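PDB 2QV5: uncharacterized protein Atu2773 from Agrobacterium tumefaciens, which is of unknown function but belongs to the divergent polysaccharide deacetylase family, so it may act on a carbohydrate. Local coordinates for residues 86-91 with 101-106; 139-144 with 166-171. All blocks are in the same frame, centred on the assembly; numbering follows the deposited sequence.

How the contacts relate
Strand 82-88 is part of the parallel sheet. After it the chain makes a long loop before helix 109-120. Contact 1 closes that loop: residues 101-106 return to the strand end at 86-91. The chain runs on through helix 109-120 and strand 128-131 to the start of helix 141-153. Contact 2 joins that helix start to 166-171, where helix 169-176 begins, with strand 157-160 in between. The two contacts follow one another in series and do not nest or cross. The centres of contact 1 and contact 2 lie about 13 Å apart, and the two touch directly. The CB of Ala105 packs on the CG of Glu140 at 3.9 Å, joining the loop to the helix start.

Contact 1. Residues 86-91 with 101-106; sequences IPLEPF and DTLLAG
Glu89 reaches across to Leu104 and Ala105 and accepts a hydrogen bond on its carboxylate. Its CG stands anti to the backbone N (chi1 -166°), and the chain runs on extended. This carries Glu89 OE1 to Ala105 N, 2.8 Å away, and the N-H meets OE1 nearly along its C-O axis. Glu89 OE1 also accepts from a water at 2.7 Å, which in turn accepts from Gly106 N. The aliphatic part of Glu89 crosses Leu104 at about a right angle, with Glu89 CG 3.8 Å from Leu104 CD2. The backbones form a single beta bridge between Leu88 and Leu103, where strand 82-88 of the parallel sheet ends and the returning loop lies against it. Leu103 N donates to Pro87 O at 3.1 Å. The return bond, from Glu89 N to Leu103 O, is weak. Leu103 packs CD2 on Leu88 CD2 at 3.8 Å, and its CD1 meets Ile86 CG2 at 4.0 Å. Asn112 and Arg115 of helix 109-120 also touch Leu103. The CB of Pro87 points toward the loop, and Pro87 CG lies 3.8 Å from Asp101 O. Asp101 itself forms a salt bridge with Arg118.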
loop_
_atom_site.group_PDB
_atom_site.type_symbol
_atom_site.label_atom_id
_atom_site.label_comp_id
_atom_site.label_asym_id
_atom_site.label_seq_id
_atom_site.Cartn_x
_atom_site.Cartn_y
_atom_site.Cartn_z
ATOM N N ILE A 86 -4.865 5.541 2.631
ATOM C CA ILE A 86 -5.519 6.832 2.787
ATOM C C ILE A 86 -6.792 6.898 1.945
ATOM O O ILE A 86 -6.729 6.737 0.728
ATOM C CB ILE A 86 -4.559 7.974 2.378
ATOM C CG1 ILE A 86 -3.282 7.921 3.220
ATOM C CG2 ILE A 86 -5.235 9.340 2.515
ATOM C CD1 ILE A 86 -3.534 8.155 4.690
ATOM N N PRO A 87 -7.951 7.137 2.589
ATOM C CA PRO A 87 -9.213 7.260 1.842
ATOM C C PRO A 87 -9.240 8.502 0.933
ATOM O O PRO A 87 -9.036 9.616 1.407
ATOM C CB PRO A 87 -10.274 7.360 2.950
ATOM C CG PRO A 87 -9.555 7.834 4.148
ATOM C CD PRO A 87 -8.148 7.303 4.041
ATOM N N LEU A 88 -9.466 8.289 -0.363
ATOM C CA LEU A 88 -9.510 9.371 -1.355
ATOM C C LEU A 88 -10.824 9.343 -2.134
ATOM O O LEU A 88 -11.432 8.284 -2.272
ATOM C CB LEU A 88 -8.333 9.274 -2.326
ATOM C CG LEU A 88 -6.877 9.266 -1.844
ATOM C CD1 LEU A 88 -5.988 9.172 -3.073
ATOM C CD2 LEU A 88 -6.526 10.511 -1.054
ATOM N N GLU A 89 -11.253 10.499 -2.648
ATOM C CA GLU A 89 -12.599 10.636 -3.237
ATOM C C GLU A 89 -12.801 9.769 -4.476
ATOM O O GLU A 89 -12.093 9.939 -5.469
ATOM C CB GLU A 89 -12.917 12.091 -3.576
ATOM C CG GLU A 89 -14.395 12.347 -3.876
ATOM C CD GLU A 89 -14.645 13.701 -4.515
ATOM O OE1 GLU A 89 -13.848 14.632 -4.280
ATOM O OE2 GLU A 89 -15.645 13.837 -5.254
ATOM N N PRO A 90 -13.767 8.834 -4.413
ATOM C CA PRO A 90 -14.100 8.007 -5.569
ATOM C C PRO A 90 -15.066 8.741 -6.511
ATOM O O PRO A 90 -15.520 9.847 -6.189
ATOM C CB PRO A 90 -14.774 6.794 -4.938
ATOM C CG PRO A 90 -15.424 7.332 -3.693
ATOM C CD PRO A 90 -14.607 8.518 -3.241
ATOM N N PHE A 91 -15.375 8.133 -7.655
ATOM C CA PHE A 91 -16.336 8.711 -8.605
ATOM C C PHE A 91 -17.787 8.731 -8.105
ATOM O O PHE A 91 -18.574 9.591 -8.510
ATOM C CB PHE A 91 -16.259 8.001 -9.958
ATOM C CG PHE A 91 -15.135 8.481 -10.827
ATOM C CD1 PHE A 91 -15.119 9.792 -11.305
ATOM C CD2 PHE A 91 -14.093 7.624 -11.173
ATOM C CE1 PHE A 91 -14.081 10.245 -12.108
ATOM C CE2 PHE A 91 -13.050 8.066 -11.981
ATOM C CZ PHE A 91 -13.044 9.384 -12.446
ATOM N N ASP A 101 -12.678 11.267 6.973
ATOM C CA ASP A 101 -11.318 11.715 6.659
ATOM C C ASP A 101 -10.933 11.531 5.184
ATOM O O ASP A 101 -9.751 11.588 4.836
ATOM C CB ASP A 101 -10.299 11.036 7.585
ATOM C CG ASP A 101 -10.203 11.707 8.952
ATOM O OD1 ASP A 101 -10.472 12.926 9.046
ATOM O OD2 ASP A 101 -9.848 11.019 9.935
ATOM N N THR A 102 -11.937 11.317 4.331
ATOM C CA THR A 102 -11.750 11.161 2.883
ATOM C C THR A 102 -11.301 12.481 2.261
ATOM O O THR A 102 -11.928 13.522 2.482
ATOM C CB THR A 102 -13.054 10.658 2.203
ATOM O OG1 THR A 102 -13.566 9.536 2.923
ATOM C CG2 THR A 102 -12.806 10.241 0.767
ATOM N N LEU A 103 -10.203 12.445 1.505
ATOM C CA LEU A 103 -9.706 13.651 0.839
ATOM C C LEU A 103 -10.572 13.920 -0.392
ATOM O O LEU A 103 -10.908 12.991 -1.141
ATOM C CB LEU A 103 -8.218 13.516 0.478
ATOM C CG LEU A 103 -7.150 13.704 1.581
ATOM C CD1 LEU A 103 -7.279 12.749 2.741
ATOM C CD2 LEU A 103 -5.759 13.564 0.992
ATOM N N LEU A 104 -10.957 15.184 -0.572
ATOM C CA LEU A 104 -11.907 15.575 -1.612
ATOM C C LEU A 104 -11.277 16.522 -2.616
ATOM O O LEU A 104 -10.574 17.466 -2.237
ATOM C CB LEU A 104 -13.166 16.206 -0.989
ATOM C CG LEU A 104 -13.899 15.382 0.079
ATOM C CD1 LEU A 104 -14.999 16.188 0.752
ATOM C CD2 LEU A 104 -14.460 14.082 -0.506
ATOM N N ALA A 105 -11.544 16.261 -3.896
ATOM C CA ALA A 105 -10.969 17.017 -5.007
ATOM C C ALA A 105 -11.251 18.528 -4.977
ATOM O O ALA A 105 -10.396 19.324 -5.368
ATOM C CB ALA A 105 -11.406 16.413 -6.342
ATOM N N GLY A 106 -12.434 18.912 -4.503
ATOM C CA GLY A 106 -12.853 20.316 -4.508
ATOM C C GLY A 106 -12.437 21.150 -3.305
ATOM O O GLY A 106 -12.523 22.377 -3.343
HETATM O O HOH W 1 -14.761 17.187 -4.296
#

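Contact 2. Residues 139-144 with 166-171; sequences AEQSAL and QSLSGG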
loop_
_atom_site.group_PDB
_atom_site.type_symbol
_atom_site.label_atom_id
_atom_site.label_comp_id
_atom_site.label_asym_id
_atom_site.label_seq_id
_atom_site.Cartn_x
_atom_site.Cartn_y
_atom_site.Cartn_z
ATOM N N ALA A 139 -7.184 11.944 -10.484
ATOM C CA ALA A 139 -7.206 12.624 -11.779
ATOM C C ALA A 139 -7.148 14.162 -11.676
ATOM O O ALA A 139 -7.139 14.853 -12.700
ATOM C CB ALA A 139 -8.440 12.181 -12.573
ATOM N N GLU A 140 -7.094 14.691 -10.452
ATOM C CA GLU A 140 -7.124 16.138 -10.218
ATOM C C GLU A 140 -5.802 16.702 -9.698
ATOM O O GLU A 140 -5.512 16.609 -8.501
ATOM C CB GLU A 140 -8.270 16.495 -9.270
ATOM C CG GLU A 140 -9.653 16.081 -9.770
ATOM C CD GLU A 140 -10.145 16.923 -10.934
ATOM O OE1 GLU A 140 -10.365 18.142 -10.738
ATOM O OE2 GLU A 140 -10.331 16.362 -12.037
ATOM N N GLN A 141 -5.021 17.294 -10.609
ATOM C CA GLN A 141 -3.662 17.793 -10.336
ATOM C C GLN A 141 -3.603 18.723 -9.128
ATOM O O GLN A 141 -2.773 18.541 -8.242
ATOM C CB GLN A 141 -3.090 18.479 -11.588
ATOM C CG GLN A 141 -1.880 19.387 -11.368
ATOM C CD GLN A 141 -0.559 18.714 -11.656
ATOM O OE1 GLN A 141 -0.507 17.611 -12.204
ATOM N NE2 GLN A 141 0.527 19.384 -11.296
ATOM N N SER A 142 -4.519 19.685 -9.078
ATOM C CA SER A 142 -4.580 20.656 -7.990
ATOM C C SER A 142 -4.904 20.036 -6.630
ATOM O O SER A 142 -4.558 20.600 -5.601
ATOM C CB SER A 142 -5.594 21.752 -8.317
ATOM O OG SER A 142 -6.920 21.255 -8.287
ATOM N N ALA A 143 -5.572 18.882 -6.633
ATOM C CA ALA A 143 -5.914 18.178 -5.397
ATOM C C ALA A 143 -4.799 17.220 -4.971
ATOM O O ALA A 143 -4.436 17.148 -3.787
ATOM C CB ALA A 143 -7.215 17.422 -5.574
ATOM N N LEU A 144 -4.256 16.497 -5.944
ATOM C CA LEU A 144 -3.244 15.482 -5.676
ATOM C C LEU A 144 -1.840 16.042 -5.389
ATOM O O LEU A 144 -1.121 15.497 -4.541
ATOM C CB LEU A 144 -3.206 14.449 -6.811
ATOM C CG LEU A 144 -2.329 13.207 -6.606
ATOM C CD1 LEU A 144 -2.699 12.456 -5.315
ATOM C CD2 LEU A 144 -2.415 12.296 -7.821
ATOM N N GLN A 166 -6.529 7.175 -15.327
ATOM C CA GLN A 166 -6.332 8.616 -15.485
ATOM C C GLN A 166 -5.522 9.246 -14.344
ATOM O O GLN A 166 -5.342 10.469 -14.310
ATOM C CB GLN A 166 -7.690 9.319 -15.629
ATOM C CG GLN A 166 -8.504 8.841 -16.830
ATOM C CD GLN A 166 -7.694 8.832 -18.117
ATOM O OE1 GLN A 166 -7.189 9.871 -18.558
ATOM N NE2 GLN A 166 -7.563 7.655 -18.726
ATOM N N SER A 167 -5.034 8.404 -13.428
ATOM C CA SER A 167 -4.294 8.862 -12.248
ATOM C C SER A 167 -3.046 9.647 -12.631
ATOM O O SER A 167 -2.302 9.266 -13.538
ATOM C CB SER A 167 -3.914 7.690 -11.342
ATOM O OG SER A 167 -3.019 8.118 -10.330
ATOM N N LEU A 168 -2.839 10.746 -11.918
ATOM C CA LEU A 168 -1.769 11.686 -12.198
ATOM C C LEU A 168 -0.590 11.530 -11.259
ATOM O O LEU A 168 0.338 12.327 -11.310
ATOM C CB LEU A 168 -2.305 13.116 -12.095
ATOM C CG LEU A 168 -3.227 13.578 -13.221
ATOM C CD1 LEU A 168 -3.792 14.934 -12.885
ATOM C CD2 LEU A 168 -2.466 13.621 -14.552
ATOM N N SER A 169 -0.620 10.495 -10.420
ATOM C CA SER A 169 0.394 10.316 -9.375
ATOM C C SER A 169 1.792 10.020 -9.910
ATOM O O SER A 169 2.783 10.410 -9.290
ATOM C CB SER A 169 -0.045 9.257 -8.357
ATOM O OG SER A 169 0.103 7.946 -8.874
ATOM N N GLY A 170 1.868 9.336 -11.054
ATOM C CA GLY A 170 3.154 9.031 -11.685
ATOM C C GLY A 170 3.849 10.266 -12.222
ATOM O O GLY A 170 5.055 10.459 -12.016
ATOM N N GLY A 171 3.082 11.100 -12.917
ATOM C CA GLY A 171 3.587 12.354 -13.466
ATOM C C GLY A 171 3.943 13.379 -12.403
ATOM O O GLY A 171 4.990 14.023 -12.498
#
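Two helix starts meet here, those of helices 141-153 and 169-176, which lie on either side of strand 157-160 in chain order, in an alpha/beta fold with a parallel sheet. Glu140 takes the N-cap position of the first helix and Leu168 that of the second. Glu140 O accepts from both Ala143 N and Leu144 N, in the first turn of its helix. Leu168 lies against the start of helix 141-153. Its CG is anti to the carbonyl carbon (chi1 -72°), and CD1 lies against the backbone there. Leu168 CD1 comes within 3.4 Å of Ala139 O and 3.5 Å of Gln141 N, and it also touches Gln141 CB at 3.8 Å. Ala139 lies beside Gln166, with Ala139 CA 3.8 Å from Gln166 O. The segments meet by packing. The serine hydroxyls bond mainly to residues outside them. Ser167 OG and Ser169 OG both hydrogen bond Asp160 OD2, and Ser169 OG also bonds Gln180 OE1. Within 166-171, Ser169 N makes a weak bond to Ser167 OG. The CB of Leu144 points toward the second helix start, and its side chain also touches Ile172 further along. Leu144 CD2 sits 3.6 Å from Ser169 N and 3.9 Å from Ser169 CB.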